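Local coordinates for lipid binding protein (Grifola frondosa, PDB 5H0Q), which probably binds membranes rich in sphingomyelin and cholesterol, recognising domains formed by the two lipids together, at residues K76-F81 / H88-R93; V5-Q10 / A30-Q35. One frame throughout, in Å; residues are numbered along the deposited sequence.

How the contacts relate
From the N terminus, contact 2 comes first: the approach to helix 9-13 packs on the C-terminal half of helix 26-35, closing a loop of 19 residues that takes in the end of helix 9-13 and the start of helix 26-35. Helix 41-55 and strand 60-68 follow before contact 1 opens. That contact closes a much shorter loop of six residues; the chain turns a corner at Phe81, at the end of 76-81, and forms strand 84-85 within the loop before returning. The two loops stand in series, neither nesting nor crossing, with their centres about 24 Å apart. They are nevertheless joined directly, because Arg93 in 88-93 makes a salt bridge to Glu6 in 5-10, tying the N-terminal segment to the edge of the five-stranded sheet.

Contact 1: residues K76-F81 / H88-R93; sequences KIEESF and HTREKR
Arg90 NH1 donates to Glu78 OE1 at 3.2 Å in a nearly straight hydrogen bond (N-H...O 166°) that is also a salt bridge. The carboxylate oxygen lies almost in the guanidinium plane, at its edge, and is approached on its syn side, though somewhat out of the carboxylate plane; the two planes stand 46° apart, and a single N-H engages a single oxygen. The other oxygen lies against the aliphatic part of the arginine, with Glu78 OE2 3.1 Å from Arg90 CB and 3.2 Å from Arg90 CD, a tight fit. Glu78 belongs to strand 73-80 of a five-stranded antiparallel sheet; strand 114-121 pairs with strand 73-80 on the side away from 93-94, and a classic beta bulge, Lys76 and Ile77 both facing Val119, interrupts that pairing. Segment 88-93 is the loop leading into the short edge strand 93-94, and the ion pair spans the gap that opens between the two beyond the Ala75-Lys92 backbone bond. Glu78 reaches across it with an extended chain (chi2 173°), whereas Arg90 bends at chi2 and chi3 and folds its head back along its own loop. There Arg90 NH2 donates to His88 O at 2.8 Å, a bent bond from above the carbonyl plane to a poorly ordered residue. Phe85 of strand 84-85 touches both Glu78 and Arg90 at this partly exposed site.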
ATOM      1  N   LYS A  76       3.484 -10.553   2.249  1.00 24.84           N
ATOM      2  CA  LYS A  76       3.272 -11.993   2.109  1.00 25.94           C
ATOM      3  C   LYS A  76       3.229 -12.469   0.676  1.00 25.63           C
ATOM      4  O   LYS A  76       3.635 -13.608   0.395  1.00 27.21           O
ATOM      5  CB  LYS A  76       1.959 -12.402   2.780  1.00 28.99           C
ATOM      6  CG  LYS A  76       1.934 -12.132   4.268  1.00 34.90           C
ATOM      7  CD  LYS A  76       0.681 -12.678   4.891  1.00 62.40           C
ATOM      8  CE  LYS A  76       0.699 -14.204   5.001  1.00 67.30           C
ATOM      9  NZ  LYS A  76      -0.596 -14.813   4.573  1.00 50.94           N
ATOM     10  N   ILE A  77       2.665 -11.657  -0.213  1.00 23.31           N
ATOM     11  CA  ILE A  77       2.534 -11.974  -1.628  1.00 21.13           C
ATOM     12  C   ILE A  77       2.850 -10.713  -2.405  1.00 25.92           C
ATOM     13  O   ILE A  77       2.428  -9.617  -2.018  1.00 27.00           O
ATOM     14  CB  ILE A  77       1.113 -12.444  -1.990  1.00 31.43           C
ATOM     15  CG1 ILE A  77       0.751 -13.702  -1.216  1.00 30.70           C
ATOM     16  CG2 ILE A  77       1.001 -12.704  -3.469  1.00 37.38           C
ATOM     17  CD1 ILE A  77      -0.729 -14.078  -1.296  1.00 38.03           C
ATOM     18  N   GLU A  78       3.587 -10.879  -3.500  1.00 23.41           N
ATOM     19  CA  GLU A  78       3.720  -9.878  -4.554  1.00 32.91           C
ATOM     20  C   GLU A  78       3.380 -10.567  -5.861  1.00 34.05           C
ATOM     21  O   GLU A  78       3.895 -11.650  -6.134  1.00 42.21           O
ATOM     22  CB  GLU A  78       5.139  -9.331  -4.651  1.00 28.45           C
ATOM     23  CG  GLU A  78       5.662  -8.640  -3.447  1.00 55.81           C
ATOM     24  CD  GLU A  78       7.130  -8.307  -3.611  1.00 79.93           C
ATOM     25  OE1 GLU A  78       7.685  -8.575  -4.704  1.00 58.69           O
ATOM     26  OE2 GLU A  78       7.730  -7.784  -2.650  1.00122.06           O
ATOM     27  N   GLU A  79       2.513  -9.961  -6.667  1.00 23.59           N
ATOM     28  CA  GLU A  79       2.141 -10.592  -7.923  1.00 26.29           C
ATOM     29  C   GLU A  79       2.026  -9.542  -9.020  1.00 27.24           C
ATOM     30  O   GLU A  79       1.376  -8.512  -8.823  1.00 27.43           O
ATOM     31  CB  GLU A  79       0.820 -11.349  -7.750  1.00 26.72           C
ATOM     32  CG  GLU A  79       0.355 -12.121  -8.955  1.00 33.21           C
ATOM     33  CD  GLU A  79       1.208 -13.352  -9.270  1.00 40.88           C
ATOM     34  OE1 GLU A  79       2.001 -13.787  -8.412  1.00 45.74           O
ATOM     35  OE2 GLU A  79       1.068 -13.893 -10.389  1.00 47.32           O
ATOM     36  N   SER A  80       2.669  -9.808 -10.161  1.00 25.43           N
ATOM     37  CA  SER A  80       2.502  -9.018 -11.385  1.00 28.99           C
ATOM     38  C   SER A  80       1.489  -9.701 -12.285  1.00 25.30           C
ATOM     39  O   SER A  80       1.724 -10.824 -12.743  1.00 37.84           O
ATOM     40  CB  SER A  80       3.812  -8.868 -12.158  1.00 28.53           C
ATOM     41  OG  SER A  80       4.777  -8.177 -11.408  1.00 30.82           O
ATOM     42  N   PHE A  81       0.398  -9.007 -12.582  1.00 24.35           N
ATOM     43  CA  PHE A  81      -0.530  -9.497 -13.586  1.00 28.44           C
ATOM     44  C   PHE A  81      -0.158  -9.017 -14.981  1.00 32.59           C
ATOM     45  O   PHE A  81      -0.254  -9.780 -15.949  1.00 29.29           O
ATOM     46  CB  PHE A  81      -1.956  -9.058 -13.247  1.00 32.24           C
ATOM     47  CG  PHE A  81      -2.416  -9.479 -11.879  1.00 34.37           C
ATOM     48  CD1 PHE A  81      -2.500 -10.811 -11.548  1.00 39.85           C
ATOM     49  CD2 PHE A  81      -2.786  -8.536 -10.935  1.00 26.98           C
ATOM     50  CE1 PHE A  81      -2.932 -11.200 -10.296  1.00 31.43           C
ATOM     51  CE2 PHE A  81      -3.218  -8.916  -9.682  1.00 37.91           C
ATOM     52  CZ  PHE A  81      -3.293 -10.251  -9.363  1.00 27.87           C
ATOM     53  N   HIS A  88      14.712  -2.616  -7.490  1.00 88.95           N
ATOM     54  CA  HIS A  88      14.980  -2.612  -6.058  1.00107.59           C
ATOM     55  C   HIS A  88      14.016  -3.538  -5.331  1.00113.61           C
ATOM     56  O   HIS A  88      12.812  -3.553  -5.604  1.00116.73           O
ATOM     57  CB  HIS A  88      14.879  -1.194  -5.497  1.00116.20           C
ATOM     58  CG  HIS A  88      16.158  -0.417  -5.587  1.00121.45           C
ATOM     59  ND1 HIS A  88      16.932  -0.383  -6.728  1.00119.41           N
ATOM     60  CD2 HIS A  88      16.801   0.350  -4.674  1.00119.50           C
ATOM     61  CE1 HIS A  88      17.995   0.372  -6.515  1.00116.62           C
ATOM     62  NE2 HIS A  88      17.939   0.830  -5.277  1.00114.93           N
ATOM     63  N   THR A  89      14.558  -4.321  -4.404  1.00117.42           N
ATOM     64  CA  THR A  89      13.748  -5.262  -3.644  1.00114.19           C
ATOM     65  C   THR A  89      12.754  -4.522  -2.760  1.00104.86           C
ATOM     66  O   THR A  89      13.052  -3.454  -2.218  1.00116.95           O
ATOM     67  CB  THR A  89      14.641  -6.158  -2.786  1.00112.34           C
ATOM     68  OG1 THR A  89      13.827  -7.084  -2.058  1.00124.36           O
ATOM     69  CG2 THR A  89      15.471  -5.324  -1.805  1.00100.95           C
ATOM     70  N   ARG A  90      11.564  -5.097  -2.617  1.00 83.64           N
ATOM     71  CA  ARG A  90      10.548  -4.519  -1.753  1.00 70.59           C
ATOM     72  C   ARG A  90      10.875  -4.801  -0.286  1.00 51.98           C
ATOM     73  O   ARG A  90      11.569  -5.763   0.053  1.00 44.10           O
ATOM     74  CB  ARG A  90       9.159  -5.073  -2.097  1.00 68.72           C
ATOM     75  CG  ARG A  90       8.502  -4.498  -3.372  1.00 53.94           C
ATOM     76  CD  ARG A  90       8.653  -5.418  -4.589  1.00 33.50           C
ATOM     77  NE  ARG A  90       9.794  -5.069  -5.411  1.00 53.22           N
ATOM     78  CZ  ARG A  90      10.361  -5.889  -6.285  1.00 54.96           C
ATOM     79  NH1 ARG A  90       9.895  -7.121  -6.446  1.00 46.79           N
ATOM     80  NH2 ARG A  90      11.402  -5.477  -6.991  1.00 92.25           N
ATOM     81  N   GLU A  91      10.368  -3.940   0.591  1.00 38.58           N
ATOM     82  CA  GLU A  91      10.575  -4.112   2.023  1.00 33.83           C
ATOM     83  C   GLU A  91       9.647  -5.203   2.544  1.00 38.79           C
ATOM     84  O   GLU A  91       8.459  -5.234   2.210  1.00 41.07           O
ATOM     85  CB  GLU A  91      10.336  -2.798   2.762  1.00 52.83           C
ATOM     86  CG  GLU A  91      11.433  -1.774   2.542  1.00 81.27           C
ATOM     87  CD  GLU A  91      12.749  -2.187   3.172  1.00 94.11           C
ATOM     88  OE1 GLU A  91      12.718  -2.914   4.186  1.00 83.02           O
ATOM     89  OE2 GLU A  91      13.814  -1.789   2.647  1.00111.30           O
ATOM     90  N   LYS A  92      10.193  -6.101   3.362  1.00 35.95           N
ATOM     91  CA  LYS A  92       9.400  -7.216   3.862  1.00 36.84           C
ATOM     92  C   LYS A  92       8.575  -6.838   5.086  1.00 36.44           C
ATOM     93  O   LYS A  92       7.552  -7.474   5.356  1.00 36.65           O
ATOM     94  CB  LYS A  92      10.317  -8.393   4.206  1.00 55.59           C
ATOM     95  CG  LYS A  92      10.103  -9.627   3.337  1.00 76.18           C
ATOM     96  CD  LYS A  92       8.850 -10.390   3.744  1.00 90.84           C
ATOM     97  CE  LYS A  92       9.189 -11.671   4.501  1.00 97.85           C
ATOM     98  NZ  LYS A  92      10.006 -11.423   5.723  1.00 98.05           N
ATOM     99  N   ARG A  93       9.008  -5.840   5.848  1.00 26.35           N
ATOM    100  CA  ARG A  93       8.374  -5.499   7.116  1.00 25.22           C
ATOM    101  C   ARG A  93       8.260  -3.990   7.208  1.00 31.65           C
ATOM    102  O   ARG A  93       9.270  -3.283   7.113  1.00 28.21           O
ATOM    103  CB  ARG A  93       9.184  -6.026   8.302  1.00 22.49           C
ATOM    104  CG  ARG A  93       8.547  -5.736   9.668  1.00 22.40           C
ATOM    105  CD  ARG A  93       9.530  -5.952  10.788  1.00 27.12           C
ATOM    106  NE  ARG A  93       8.949  -5.737  12.125  1.00 25.51           N
ATOM    107  CZ  ARG A  93       8.858  -4.553  12.725  1.00 28.64           C
ATOM    108  NH1 ARG A  93       9.277  -3.461  12.102  1.00 28.35           N
ATOM    109  NH2 ARG A  93       8.331  -4.450  13.940  1.00 34.43           N
TER

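Contact 2: residues V5-Q10 / A30-Q35; sequences VEIDEQ and AKVALQ
Val32 is the first residue of helix 26-35 within 30-35 to touch Ile7: its CG1 methyl lies 3.9 Å from Ile7 CG2, and the two side chains meet at a slant. Val32 CG1 stands anti to the backbone N (chi1 177°), the placement that sets this methyl against the isoleucine branch. Tyr11 and Leu12 of helix 9-13, together with Tyr18, pack on Val32 as well, so it is enclosed from more than the Ile7 side. Ala33 comes next and takes the other arm of the same isoleucine, with Ile7 CD1 3.6 Å from Ala33 CA and 4.0 Å from Ala33 CB. The arrangement is a small apolar junction between a helix and an irregular segment: Ile7 is a single forked side chain laid on two consecutive residues of the helix, with Ile7 CA and Ala33 CA 6.4 Å apart, a closeness consistent with the small alanine side chain. Leu34 N then bonds to Ala30 O at 2.9 Å and Gln35 N to Lys31 O at 3.0 Å, the backbone bonds of the last turn. Just after Ile7 the chain enters helix 9-13, where Asp8 is the N-cap and its OD1 accepts from the backbone N of Tyr11. The carbonyl of Ala33 accepts a hydrogen bond from the Tyr66 hydroxyl of strand 60-68, while Asn96 hydrogen-bonds to the backbone of Ile7 and also touches the Ala33 side chain.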
ATOM      1  N   VAL A   5       9.828   6.705  11.491  0.51 29.53           N
ATOM      2  CA  VAL A   5      10.192   5.998  12.714  0.51 30.46           C
ATOM      3  C   VAL A   5       9.043   5.080  13.103  0.51 31.27           C
ATOM      4  O   VAL A   5       7.864   5.427  12.945  0.51 25.50           O
ATOM      5  CB  VAL A   5      10.516   6.975  13.859  0.51 36.09           C
ATOM      6  CG1 VAL A   5      11.075   6.217  15.052  0.51 33.71           C
ATOM      7  CG2 VAL A   5      11.481   8.035  13.404  0.51 44.01           C
ATOM      8  N   GLU A   6       9.383   3.902  13.614  1.00 28.31           N
ATOM      9  CA  GLU A   6       8.355   2.978  14.074  1.00 24.13           C
ATOM     10  C   GLU A   6       7.683   3.497  15.348  1.00 24.77           C
ATOM     11  O   GLU A   6       8.353   3.834  16.322  1.00 29.92           O
ATOM     12  CB  GLU A   6       8.964   1.594  14.304  1.00 30.35           C
ATOM     13  CG  GLU A   6       7.923   0.531  14.686  1.00 23.10           C
ATOM     14  CD  GLU A   6       8.409  -0.881  14.451  1.00 32.75           C
ATOM     15  OE1 GLU A   6       7.690  -1.808  14.862  1.00 26.45           O
ATOM     16  OE2 GLU A   6       9.485  -1.071  13.850  1.00 33.43           O
ATOM     17  N   ILE A   7       6.352   3.528  15.339  1.00 22.17           N
ATOM     18  CA  ILE A   7       5.549   4.076  16.422  1.00 22.93           C
ATOM     19  C   ILE A   7       5.040   2.877  17.214  1.00 21.34           C
ATOM     20  O   ILE A   7       4.108   2.199  16.792  1.00 22.47           O
ATOM     21  CB  ILE A   7       4.414   4.955  15.895  1.00 23.35           C
ATOM     22  CG1 ILE A   7       5.027   6.166  15.167  1.00 26.80           C
ATOM     23  CG2 ILE A   7       3.516   5.408  17.021  1.00 24.56           C
ATOM     24  CD1 ILE A   7       4.016   7.020  14.472  1.00 27.80           C
ATOM     25  N   ASP A   8       5.724   2.590  18.318  1.00 22.11           N
ATOM     26  CA  ASP A   8       5.418   1.414  19.135  1.00 21.09           C
ATOM     27  C   ASP A   8       5.206   1.833  20.583  1.00 25.90           C
ATOM     28  O   ASP A   8       5.024   3.016  20.878  1.00 24.21           O
ATOM     29  CB  ASP A   8       6.548   0.391  19.034  1.00 29.23           C
ATOM     30  CG  ASP A   8       7.911   0.988  19.326  1.00 29.04           C
ATOM     31  OD1 ASP A   8       8.002   2.117  19.878  1.00 27.77           O
ATOM     32  OD2 ASP A   8       8.921   0.313  19.028  1.00 31.01           O
ATOM     33  N   GLU A   9       5.190   0.868  21.516  1.00 26.51           N
ATOM     34  CA  GLU A   9       4.882   1.233  22.895  1.00 23.83           C
ATOM     35  C   GLU A   9       5.868   2.256  23.438  1.00 26.24           C
ATOM     36  O   GLU A   9       5.476   3.198  24.134  1.00 29.08           O
ATOM     37  CB  GLU A   9       4.868  -0.016  23.800  1.00 23.47           C
ATOM     38  CG  GLU A   9       4.666   0.327  25.265  1.00 31.42           C
ATOM     39  CD  GLU A   9       4.605  -0.894  26.181  1.00 28.38           C
ATOM     40  OE1 GLU A   9       4.539  -2.009  25.643  1.00 29.34           O
ATOM     41  OE2 GLU A   9       4.623  -0.697  27.415  1.00 34.13           O
ATOM     42  N   GLN A  10       7.157   2.083  23.150  1.00 26.94           N
ATOM     43  CA  GLN A  10       8.158   2.980  23.719  1.00 29.24           C
ATOM     44  C   GLN A  10       7.997   4.405  23.201  1.00 34.39           C
ATOM     45  O   GLN A  10       8.242   5.368  23.934  1.00 36.30           O
ATOM     46  CB  GLN A  10       9.559   2.458  23.411  1.00 47.08           C
ATOM     47  CG  GLN A  10       9.981   1.326  24.306  1.00 65.31           C
ATOM     48  CD  GLN A  10      10.172   1.775  25.741  1.00 97.35           C
ATOM     49  OE1 GLN A  10      10.803   2.801  26.001  1.00120.02           O
ATOM     50  NE2 GLN A  10       9.618   1.018  26.681  1.00 91.04           N
ATOM     51  N   ALA A  30      -2.086   3.059  16.734  1.00 23.34           N
ATOM     52  CA  ALA A  30      -2.621   3.349  15.411  1.00 26.97           C
ATOM     53  C   ALA A  30      -3.054   4.803  15.305  1.00 26.08           C
ATOM     54  O   ALA A  30      -2.821   5.463  14.278  1.00 26.39           O
ATOM     55  CB  ALA A  30      -3.786   2.400  15.123  1.00 28.98           C
ATOM     56  N   LYS A  31      -3.659   5.336  16.369  1.00 25.34           N
ATOM     57  CA  LYS A  31      -4.104   6.726  16.352  1.00 32.71           C
ATOM     58  C   LYS A  31      -2.921   7.662  16.188  1.00 33.60           C
ATOM     59  O   LYS A  31      -2.961   8.594  15.383  1.00 35.96           O
ATOM     60  CB  LYS A  31      -4.861   7.054  17.634  1.00 33.03           C
ATOM     61  CG  LYS A  31      -5.280   8.522  17.748  1.00 33.18           C
ATOM     62  CD  LYS A  31      -5.996   8.793  19.060  1.00 40.65           C
ATOM     63  CE  LYS A  31      -6.201  10.286  19.279  1.00 62.69           C
ATOM     64  NZ  LYS A  31      -6.903  10.586  20.557  1.00 77.59           N
ATOM     65  N   VAL A  32      -1.842   7.408  16.922  1.00 27.15           N
ATOM     66  CA  VAL A  32      -0.662   8.258  16.814  1.00 29.21           C
ATOM     67  C   VAL A  32      -0.063   8.157  15.419  1.00 30.68           C
ATOM     68  O   VAL A  32       0.275   9.168  14.797  1.00 29.97           O
ATOM     69  CB  VAL A  32       0.342   7.884  17.919  1.00 34.07           C
ATOM     70  CG1 VAL A  32       1.618   8.711  17.797  1.00 30.23           C
ATOM     71  CG2 VAL A  32      -0.276   8.159  19.254  1.00 29.98           C
ATOM     72  N   ALA A  33       0.029   6.950  14.873  1.00 27.49           N
ATOM     73  CA  ALA A  33       0.581   6.811  13.524  1.00 25.21           C
ATOM     74  C   ALA A  33      -0.242   7.595  12.512  1.00 27.50           C
ATOM     75  O   ALA A  33       0.305   8.275  11.639  1.00 29.66           O
ATOM     76  CB  ALA A  33       0.658   5.337  13.120  1.00 24.41           C
ATOM     77  N   LEU A  34      -1.563   7.502  12.599  1.00 29.83           N
ATOM     78  CA  LEU A  34      -2.387   8.259  11.668  1.00 43.80           C
ATOM     79  C   LEU A  34      -2.184   9.754  11.867  1.00 43.46           C
ATOM     80  O   LEU A  34      -2.209  10.529  10.894  1.00 37.90           O
ATOM     81  CB  LEU A  34      -3.849   7.842  11.835  1.00 37.42           C
ATOM     82  CG  LEU A  34      -4.842   8.143  10.715  1.00 51.04           C
ATOM     83  CD1 LEU A  34      -4.370   7.548   9.417  1.00 40.90           C
ATOM     84  CD2 LEU A  34      -6.223   7.604  11.071  1.00 44.84           C
ATOM     85  N   GLN A  35      -1.902  10.178  13.104  1.00 39.06           N
ATOM     86  CA  GLN A  35      -1.632  11.596  13.347  1.00 36.77           C
ATOM     87  C   GLN A  35      -0.292  12.029  12.759  1.00 38.13           C
ATOM     88  O   GLN A  35      -0.148  13.187  12.343  1.00 41.07           O
ATOM     89  CB  GLN A  35      -1.645  11.905  14.846  1.00 54.23           C
ATOM     90  CG  GLN A  35      -3.004  11.790  15.497  1.00 68.54           C
ATOM     91  CD  GLN A  35      -2.958  11.931  17.013  1.00 68.23           C
ATOM     92  OE1 GLN A  35      -1.952  11.625  17.658  1.00 52.08           O
ATOM     93  NE2 GLN A  35      -4.060  12.396  17.589  1.00 63.60           N
TER